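Local coordinates for hypothetical protein (PDB 4OO3) that is of unproven function but is probably an oxidoreductase that binds NAD(P) through a Rossmann-fold domain joined to a sheet-based C-terminal domain, at residues L14-P19 / D50-R55; I243-A248 / T430-D435; I290-K293 / T298-V301. All coordinates share one frame; numbering follows the deposited sequence.

Interaction 1 (L14-P19 / D50-R55); sequences LITLDP and DEHLKR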
loop_
_atom_site.group_PDB
_atom_site.type_symbol
_atom_site.label_atom_id
_atom_site.label_comp_id
_atom_site.label_asym_id
_atom_site.label_seq_id
_atom_site.Cartn_x
_atom_site.Cartn_y
_atom_site.Cartn_z
ATOM N N LEU A 14 5.747 4.732 21.269
ATOM C CA LEU A 14 5.344 5.357 20.008
ATOM C C LEU A 14 5.427 6.880 20.007
ATOM O O LEU A 14 5.040 7.538 20.962
ATOM C CB LEU A 14 3.906 4.970 19.635
ATOM C CG LEU A 14 3.566 3.503 19.400
ATOM C CD1 LEU A 14 2.127 3.393 18.905
ATOM C CD2 LEU A 14 4.538 2.864 18.423
ATOM N N ILE A 15 5.929 7.416 18.903
ATOM C CA ILE A 15 5.833 8.829 18.593
ATOM C C ILE A 15 4.961 8.943 17.361
ATOM O O ILE A 15 5.188 8.253 16.386
ATOM C CB ILE A 15 7.199 9.431 18.232
ATOM C CG1 ILE A 15 8.188 9.262 19.386
ATOM C CG2 ILE A 15 7.034 10.896 17.852
ATOM C CD1 ILE A 15 9.626 9.553 19.007
ATOM N N THR A 16 3.975 9.817 17.390
ATOM C CA THR A 16 3.176 10.045 16.206
ATOM C C THR A 16 3.509 11.426 15.685
ATOM O O THR A 16 3.253 12.414 16.351
ATOM C CB THR A 16 1.683 9.895 16.517
ATOM O OG1 THR A 16 1.476 8.654 17.204
ATOM C CG2 THR A 16 0.863 9.909 15.227
ATOM N N LEU A 17 4.106 11.484 14.499
ATOM C CA LEU A 17 4.618 12.732 13.951
ATOM C C LEU A 17 3.744 13.239 12.814
ATOM O O LEU A 17 3.628 12.588 11.774
ATOM C CB LEU A 17 6.040 12.531 13.453
ATOM C CG LEU A 17 6.717 13.763 12.848
ATOM C CD1 LEU A 17 6.901 14.870 13.874
ATOM C CD2 LEU A 17 8.040 13.333 12.250
ATOM N N ASP A 18 3.148 14.410 13.024
ATOM C CA ASP A 18 2.326 15.081 12.026
ATOM C C ASP A 18 1.363 14.120 11.326
ATOM O O ASP A 18 1.428 13.950 10.113
ATOM C CB ASP A 18 3.228 15.788 11.012
ATOM C CG ASP A 18 2.461 16.728 10.087
ATOM O OD1 ASP A 18 1.348 17.161 10.441
ATOM O OD2 ASP A 18 2.984 17.041 8.999
ATOM N N PRO A 19 0.471 13.476 12.099
ATOM C CA PRO A 19 -0.479 12.534 11.515
ATOM C C PRO A 19 -1.510 13.267 10.677
ATOM O O PRO A 19 -2.007 14.312 11.090
ATOM C CB PRO A 19 -1.133 11.895 12.736
ATOM C CG PRO A 19 -1.071 12.953 13.780
ATOM C CD PRO A 19 0.238 13.660 13.543
ATOM N N ASP A 50 -6.216 17.080 15.165
ATOM C CA ASP A 50 -7.496 16.980 15.878
ATOM C C ASP A 50 -8.253 15.734 15.451
ATOM O O ASP A 50 -8.832 15.032 16.281
ATOM C CB ASP A 50 -8.382 18.208 15.626
ATOM C CG ASP A 50 -7.802 19.494 16.203
ATOM O OD1 ASP A 50 -6.877 19.430 17.040
ATOM O OD2 ASP A 50 -8.286 20.579 15.812
ATOM N N GLU A 51 -8.259 15.465 14.149
ATOM C CA GLU A 51 -8.910 14.269 13.629
ATOM C C GLU A 51 -8.204 13.001 14.088
ATOM O O GLU A 51 -8.854 12.001 14.381
ATOM C CB GLU A 51 -8.967 14.302 12.105
ATOM C CG GLU A 51 -9.903 15.360 11.567
ATOM C CD GLU A 51 -11.328 15.125 12.002
ATOM O OE1 GLU A 51 -11.911 14.121 11.557
ATOM O OE2 GLU A 51 -11.856 15.936 12.789
ATOM N N HIS A 52 -6.878 13.040 14.155
ATOM C CA HIS A 52 -6.133 11.893 14.644
ATOM C C HIS A 52 -6.491 11.603 16.096
ATOM O O HIS A 52 -6.744 10.451 16.457
ATOM C CB HIS A 52 -4.626 12.104 14.519
ATOM C CG HIS A 52 -3.829 11.071 15.243
ATOM N ND1 HIS A 52 -3.583 9.823 14.718
ATOM C CD2 HIS A 52 -3.266 11.082 16.473
ATOM C CE1 HIS A 52 -2.890 9.112 15.588
ATOM N NE2 HIS A 52 -2.680 9.854 16.661
ATOM N N LEU A 53 -6.508 12.645 16.924
ATOM C CA LEU A 53 -6.807 12.487 18.346
ATOM C C LEU A 53 -8.220 11.959 18.588
ATOM O O LEU A 53 -8.421 11.146 19.488
ATOM C CB LEU A 53 -6.591 13.806 19.103
ATOM C CG LEU A 53 -5.142 14.313 19.158
ATOM C CD1 LEU A 53 -5.072 15.614 19.938
ATOM C CD2 LEU A 53 -4.207 13.273 19.756
ATOM N N LYS A 54 -9.187 12.414 17.787
ATOM C CA LYS A 54 -10.561 11.862 17.824
ATOM C C LYS A 54 -10.596 10.355 17.606
ATOM O O LYS A 54 -11.305 9.640 18.304
ATOM C CB LYS A 54 -11.446 12.502 16.758
ATOM C CG LYS A 54 -12.020 13.859 17.121
ATOM C CD LYS A 54 -13.327 14.089 16.371
ATOM C CE LYS A 54 -13.701 15.559 16.303
ATOM N NZ LYS A 54 -12.925 16.268 15.248
ATOM N N ARG A 55 -9.838 9.880 16.623
ATOM C CA ARG A 55 -9.812 8.460 16.296
ATOM C C ARG A 55 -9.279 7.641 17.454
ATOM O O ARG A 55 -9.847 6.608 17.799
ATOM C CB ARG A 55 -8.962 8.207 15.058
ATOM C CG ARG A 55 -9.578 8.748 13.783
ATOM C CD ARG A 55 -8.573 8.790 12.652
ATOM N NE ARG A 55 -9.108 9.572 11.542
ATOM C CZ ARG A 55 -8.462 10.529 10.880
ATOM N NH1 ARG A 55 -7.196 10.845 11.151
ATOM N NH2 ARG A 55 -9.094 11.166 9.903
HETATM O O HOH W 1 -0.921 8.757 18.408
#
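In the Rossmann-type sheet, T16 in the last part of the first strand, 14-17, and P19 in the loop just after it meet the imidazole of H52 from helix 47-61. The pyrrolidine of P19 lies over one face of the ring: its CG is 3.6 Å from H52 CG and stands 27° off the ring normal, a CH-pi contact, while P19 CB sits nearer ND1. From the strand, T16 CG2 comes in obliquely, 3.8 Å from H52 NE2. With CG anti to the backbone N (chi1 169°), the histidine reaches away from its helix and lays one side of its ring against both residues, T16 toward the NE2-CE1 end.

Strand 14-17 is central in a parallel six-stranded sheet, flanked by 38-43 and 91-94, and helix 47-61 follows 38-43 in the chain, the strand-helix succession of an NAD-binding Rossmann fold. A24 of helix 22-26 also touches both P19 and H52.

The polar link is indirect. One water lies in the imidazole plane at its edge, 2.7 Å from H52 NE2, and makes a second hydrogen bond of 2.7 Å to T16 OG1. This bridge probably helps fix the rotation of the ring. With an alanine here instead of H52, P19 and the T16 methyl would probably lose the ring they pack on, and the water at T16 OG1 its second partner.

Interaction 2 (I243-A248 / T430-D435); sequences IELIDA and TTSALD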
loop_
_atom_site.group_PDB
_atom_site.type_symbol
_atom_site.label_atom_id
_atom_site.label_comp_id
_atom_site.label_asym_id
_atom_site.label_seq_id
_atom_site.Cartn_x
_atom_site.Cartn_y
_atom_site.Cartn_z
ATOM N N ILE A 243 15.544 -3.521 -13.258
ATOM C CA ILE A 243 14.394 -2.699 -13.611
ATOM C C ILE A 243 14.717 -1.796 -14.788
ATOM O O ILE A 243 15.669 -1.023 -14.745
ATOM C CB ILE A 243 13.924 -1.814 -12.433
ATOM C CG1 ILE A 243 13.579 -2.664 -11.205
ATOM C CG2 ILE A 243 12.726 -0.968 -12.839
ATOM C CD1 ILE A 243 12.372 -3.567 -11.383
ATOM N N GLU A 244 13.895 -1.898 -15.823
ATOM C CA GLU A 244 13.963 -1.027 -16.981
ATOM C C GLU A 244 12.571 -0.467 -17.213
ATOM O O GLU A 244 11.627 -1.225 -17.444
ATOM C CB GLU A 244 14.413 -1.820 -18.216
ATOM C CG GLU A 244 14.643 -0.971 -19.464
ATOM C CD GLU A 244 14.786 -1.791 -20.744
ATOM O OE1 GLU A 244 14.904 -3.034 -20.682
ATOM O OE2 GLU A 244 14.775 -1.181 -21.829
ATOM N N LEU A 245 12.427 0.852 -17.161
ATOM C CA LEU A 245 11.131 1.451 -17.462
ATOM C C LEU A 245 10.942 1.532 -18.958
ATOM O O LEU A 245 11.861 1.893 -19.689
ATOM C CB LEU A 245 10.966 2.833 -16.829
ATOM C CG LEU A 245 10.564 2.758 -15.358
ATOM C CD1 LEU A 245 11.793 2.713 -14.464
ATOM C CD2 LEU A 245 9.671 3.926 -14.997
ATOM N N ILE A 246 9.736 1.196 -19.394
ATOM C CA ILE A 246 9.396 1.145 -20.797
ATOM C C ILE A 246 8.472 2.307 -21.153
ATOM O O ILE A 246 8.732 3.029 -22.108
ATOM C CB ILE A 246 8.719 -0.197 -21.128
ATOM C CG1 ILE A 246 9.643 -1.366 -20.759
ATOM C CG2 ILE A 246 8.310 -0.258 -22.592
ATOM C CD1 ILE A 246 10.983 -1.368 -21.466
ATOM N N ASP A 247 7.401 2.497 -20.388
ATOM C CA ASP A 247 6.449 3.563 -20.682
ATOM C C ASP A 247 5.729 4.019 -19.425
ATOM O O ASP A 247 5.585 3.251 -18.467
ATOM C CB ASP A 247 5.431 3.086 -21.718
ATOM C CG ASP A 247 4.620 4.223 -22.317
ATOM O OD1 ASP A 247 5.110 5.372 -22.360
ATOM O OD2 ASP A 247 3.483 3.963 -22.759
ATOM N N ALA A 248 5.282 5.272 -19.431
ATOM C CA ALA A 248 4.559 5.818 -18.300
ATOM C C ALA A 248 3.678 6.980 -18.721
ATOM O O ALA A 248 4.064 7.783 -19.569
ATOM C CB ALA A 248 5.536 6.256 -17.216
ATOM N N THR A 430 8.504 3.518 -9.149
ATOM C CA THR A 430 7.455 4.543 -9.156
ATOM C C THR A 430 7.970 5.948 -9.452
ATOM O O THR A 430 7.383 6.657 -10.273
ATOM C CB THR A 430 6.668 4.589 -7.843
ATOM O OG1 THR A 430 7.561 4.804 -6.748
ATOM C CG2 THR A 430 5.893 3.285 -7.636
ATOM N N THR A 431 9.048 6.357 -8.788
ATOM C CA THR A 431 9.581 7.712 -8.986
ATOM C C THR A 431 10.191 7.913 -10.383
ATOM O O THR A 431 10.081 8.994 -10.957
ATOM C CB THR A 431 10.601 8.085 -7.900
ATOM O OG1 THR A 431 11.659 7.120 -7.872
ATOM C CG2 THR A 431 9.924 8.143 -6.538
ATOM N N SER A 432 10.812 6.870 -10.933
ATOM C CA SER A 432 11.328 6.908 -12.307
ATOM C C SER A 432 10.209 7.067 -13.332
ATOM O O SER A 432 10.380 7.748 -14.345
ATOM C CB SER A 432 12.127 5.643 -12.629
ATOM O OG SER A 432 13.310 5.590 -11.855
ATOM N N ALA A 433 9.071 6.432 -13.068
ATOM C CA ALA A 433 7.914 6.523 -13.950
ATOM C C ALA A 433 7.343 7.939 -13.956
ATOM O O ALA A 433 6.914 8.434 -15.000
ATOM C CB ALA A 433 6.849 5.517 -13.532
ATOM N N LEU A 434 7.345 8.596 -12.798
ATOM C CA LEU A 434 6.883 9.981 -12.726
ATOM C C LEU A 434 7.687 10.866 -13.669
ATOM O O LEU A 434 7.124 11.673 -14.392
ATOM C CB LEU A 434 6.973 10.523 -11.299
ATOM C CG LEU A 434 6.534 11.975 -11.100
ATOM C CD1 LEU A 434 5.071 12.159 -11.480
ATOM C CD2 LEU A 434 6.779 12.412 -9.668
ATOM N N ASP A 435 9.005 10.707 -13.650
ATOM C CA ASP A 435 9.902 11.470 -14.529
ATOM C C ASP A 435 9.665 11.179 -16.012
ATOM O O ASP A 435 9.596 12.098 -16.825
ATOM C CB ASP A 435 11.366 11.190 -14.168
ATOM C CG ASP A 435 11.774 11.816 -12.842
ATOM O OD1 ASP A 435 11.042 12.698 -12.338
ATOM O OD2 ASP A 435 12.833 11.431 -12.300
#
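L245 reaches across from strand 243-248 to the backbone and side chains of S432 and A433 on helix 430-435. Its CB points toward the helix, and a chi1 of -81° swings CG away from the carbonyl carbon and brings both methyls to the helix. From CG they part company. CD1 runs to S432 CB at 3.5 Å, a tight carbon pair, and passes the hydroxyl only at a distance; S432 OG is hydrogen-bonded instead to Y428 O, one turn back in the same helix. CD2 presses onto the next residue, 3.2 Å from A433 N and 3.3 Å from A433 CA, with A433 CB 3.6 Å away, so this branch rests largely on the helix backbone.

Here the long C-terminal helix 419-439 packs on the outermost strand of the nine-stranded mixed sheet of the C-terminal domain, the two short segments making an angle of 57° with axes 8.0 Å apart. Between L245 and A248 the strand has a classic beta bulge, I246 and D247 both facing V291 of the neighbouring strand. Beyond it A248 again points toward the helix, its methyl 3.4 Å from A433 O and 4.0 Å from A433 CB. D247, directed away, forms a salt bridge with K440.

Interaction 3 (I290-K293 / T298-V301); sequences IVYK and TAKV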
loop_
_atom_site.group_PDB
_atom_site.type_symbol
_atom_site.label_atom_id
_atom_site.label_comp_id
_atom_site.label_asym_id
_atom_site.label_seq_id
_atom_site.Cartn_x
_atom_site.Cartn_y
_atom_site.Cartn_z
ATOM N N ILE A 290 2.189 2.499 -15.487
ATOM C CA ILE A 290 3.602 2.215 -15.713
ATOM C C ILE A 290 3.729 0.888 -16.435
ATOM O O ILE A 290 3.099 -0.097 -16.035
ATOM C CB ILE A 290 4.401 2.101 -14.391
ATOM C CG1 ILE A 290 3.939 3.152 -13.373
ATOM C CG2 ILE A 290 5.905 2.195 -14.672
ATOM C CD1 ILE A 290 4.633 3.076 -12.025
ATOM N N VAL A 291 4.521 0.878 -17.505
ATOM C CA VAL A 291 5.005 -0.359 -18.095
ATOM C C VAL A 291 6.503 -0.419 -17.842
ATOM O O VAL A 291 7.227 0.534 -18.120
ATOM C CB VAL A 291 4.710 -0.459 -19.603
ATOM C CG1 VAL A 291 5.275 -1.754 -20.175
ATOM C CG2 VAL A 291 3.218 -0.415 -19.843
ATOM N N TYR A 292 6.954 -1.537 -17.290
ATOM C CA TYR A 292 8.356 -1.723 -16.981
ATOM C C TYR A 292 8.734 -3.190 -17.063
ATOM O O TYR A 292 7.879 -4.075 -16.960
ATOM C CB TYR A 292 8.671 -1.183 -15.585
ATOM C CG TYR A 292 7.926 -1.867 -14.450
ATOM C CD1 TYR A 292 6.613 -1.525 -14.150
ATOM C CD2 TYR A 292 8.543 -2.839 -13.664
ATOM C CE1 TYR A 292 5.931 -2.140 -13.108
ATOM C CE2 TYR A 292 7.869 -3.456 -12.619
ATOM C CZ TYR A 292 6.564 -3.103 -12.344
ATOM O OH TYR A 292 5.879 -3.709 -11.309
ATOM N N LYS A 293 10.024 -3.438 -17.244
ATOM C CA LYS A 293 10.551 -4.791 -17.192
ATOM C C LYS A 293 11.208 -5.011 -15.840
ATOM O O LYS A 293 11.976 -4.169 -15.368
ATOM C CB LYS A 293 11.538 -5.035 -18.329
ATOM C CG LYS A 293 10.840 -5.232 -19.660
ATOM C CD LYS A 293 11.806 -5.440 -20.810
ATOM C CE LYS A 293 11.056 -5.959 -22.029
ATOM N NZ LYS A 293 11.809 -5.747 -23.291
ATOM N N THR A 298 7.896 -8.174 -18.558
ATOM C CA THR A 298 7.165 -6.927 -18.730
ATOM C C THR A 298 5.927 -6.906 -17.825
ATOM O O THR A 298 5.054 -7.771 -17.925
ATOM C CB THR A 298 6.733 -6.709 -20.192
ATOM O OG1 THR A 298 7.888 -6.673 -21.040
ATOM C CG2 THR A 298 5.978 -5.400 -20.333
ATOM N N ALA A 299 5.877 -5.917 -16.936
ATOM C CA ALA A 299 4.747 -5.711 -16.054
ATOM C C ALA A 299 4.065 -4.395 -16.406
ATOM O O ALA A 299 4.705 -3.476 -16.912
ATOM C CB ALA A 299 5.207 -5.702 -14.606
ATOM N N LYS A 300 2.765 -4.318 -16.146
ATOM C CA LYS A 300 2.001 -3.092 -16.359
ATOM C C LYS A 300 1.147 -2.835 -15.128
ATOM O O LYS A 300 0.370 -3.695 -14.725
ATOM C CB LYS A 300 1.113 -3.228 -17.596
ATOM C CG LYS A 300 -0.040 -2.224 -17.705
ATOM C CD LYS A 300 0.109 -1.273 -18.882
ATOM C CE LYS A 300 -1.142 -0.439 -19.118
ATOM N NZ LYS A 300 -2.322 -1.275 -19.474
ATOM N N VAL A 301 1.285 -1.656 -14.530
ATOM C CA VAL A 301 0.413 -1.281 -13.424
ATOM C C VAL A 301 -0.293 0.027 -13.724
ATOM O O VAL A 301 0.266 0.907 -14.379
ATOM C CB VAL A 301 1.161 -1.180 -12.081
ATOM C CG1 VAL A 301 1.859 -2.493 -11.768
ATOM C CG2 VAL A 301 2.149 -0.027 -12.084
#
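V301 and Y292 lie on the same face of this antiparallel pair as I290 and A299, and much of the contact is built round them. V301 sits side by side with I290, the two side chains pointing the same way, and its CG2 rests 3.9 Å from I290 CB. Y292 turns its ring across to the partner strand: with CG between the backbone N and the carbonyl carbon (chi1 62°), one ring face comes over the methyl of A299, whose CB is 3.7 Å from Y292 CZ in a CH-pi contact. V301 CG1 approaches the same ring at its edge.

The strands form a beta hairpin, 282-294 with 297-306, inside the C-terminal domain's mixed sheet. Four backbone bonds join the segments: V301 and I290 exchange two, as do Y292 and A299, the straightest being A299 N to Y292 O at 2.7 Å and 171°. Helix 220-231 packs against the apolar face, V227 touching both Y292 and V301.

T298, on the other face, divides its branches: CG2 meets V291 CG1 at 3.7 Å, and OG1 lies against the aliphatic chain of K293, 3.4 Å from its CE. Beside them V291 CG2 meets K300 CD at 3.4 Å, a tight carbon pair, beyond which the lysine leads away.

Interactions 2 and 3 adjoin in the mixed sheet of the C-terminal domain, their centres about 9 Å apart. Strand 243-255 is the edge neighbour of 282-294, and the joint runs through probable backbone hydrogen bonds, E244 O to K293 N at 2.7 Å and D247 O to V291 N at 2.8 Å. The helix of interaction 2 also reaches the hairpin directly, A433 CB lying 3.6 Å from I290 CD1. In sequence the hairpin is nested within the loop that interaction 2 closes. Interaction 1 belongs to the Rossmann-type sheet, its centre about 34 Å from that of interaction 2 and about 36 Å from that of interaction 3, with no contact to either.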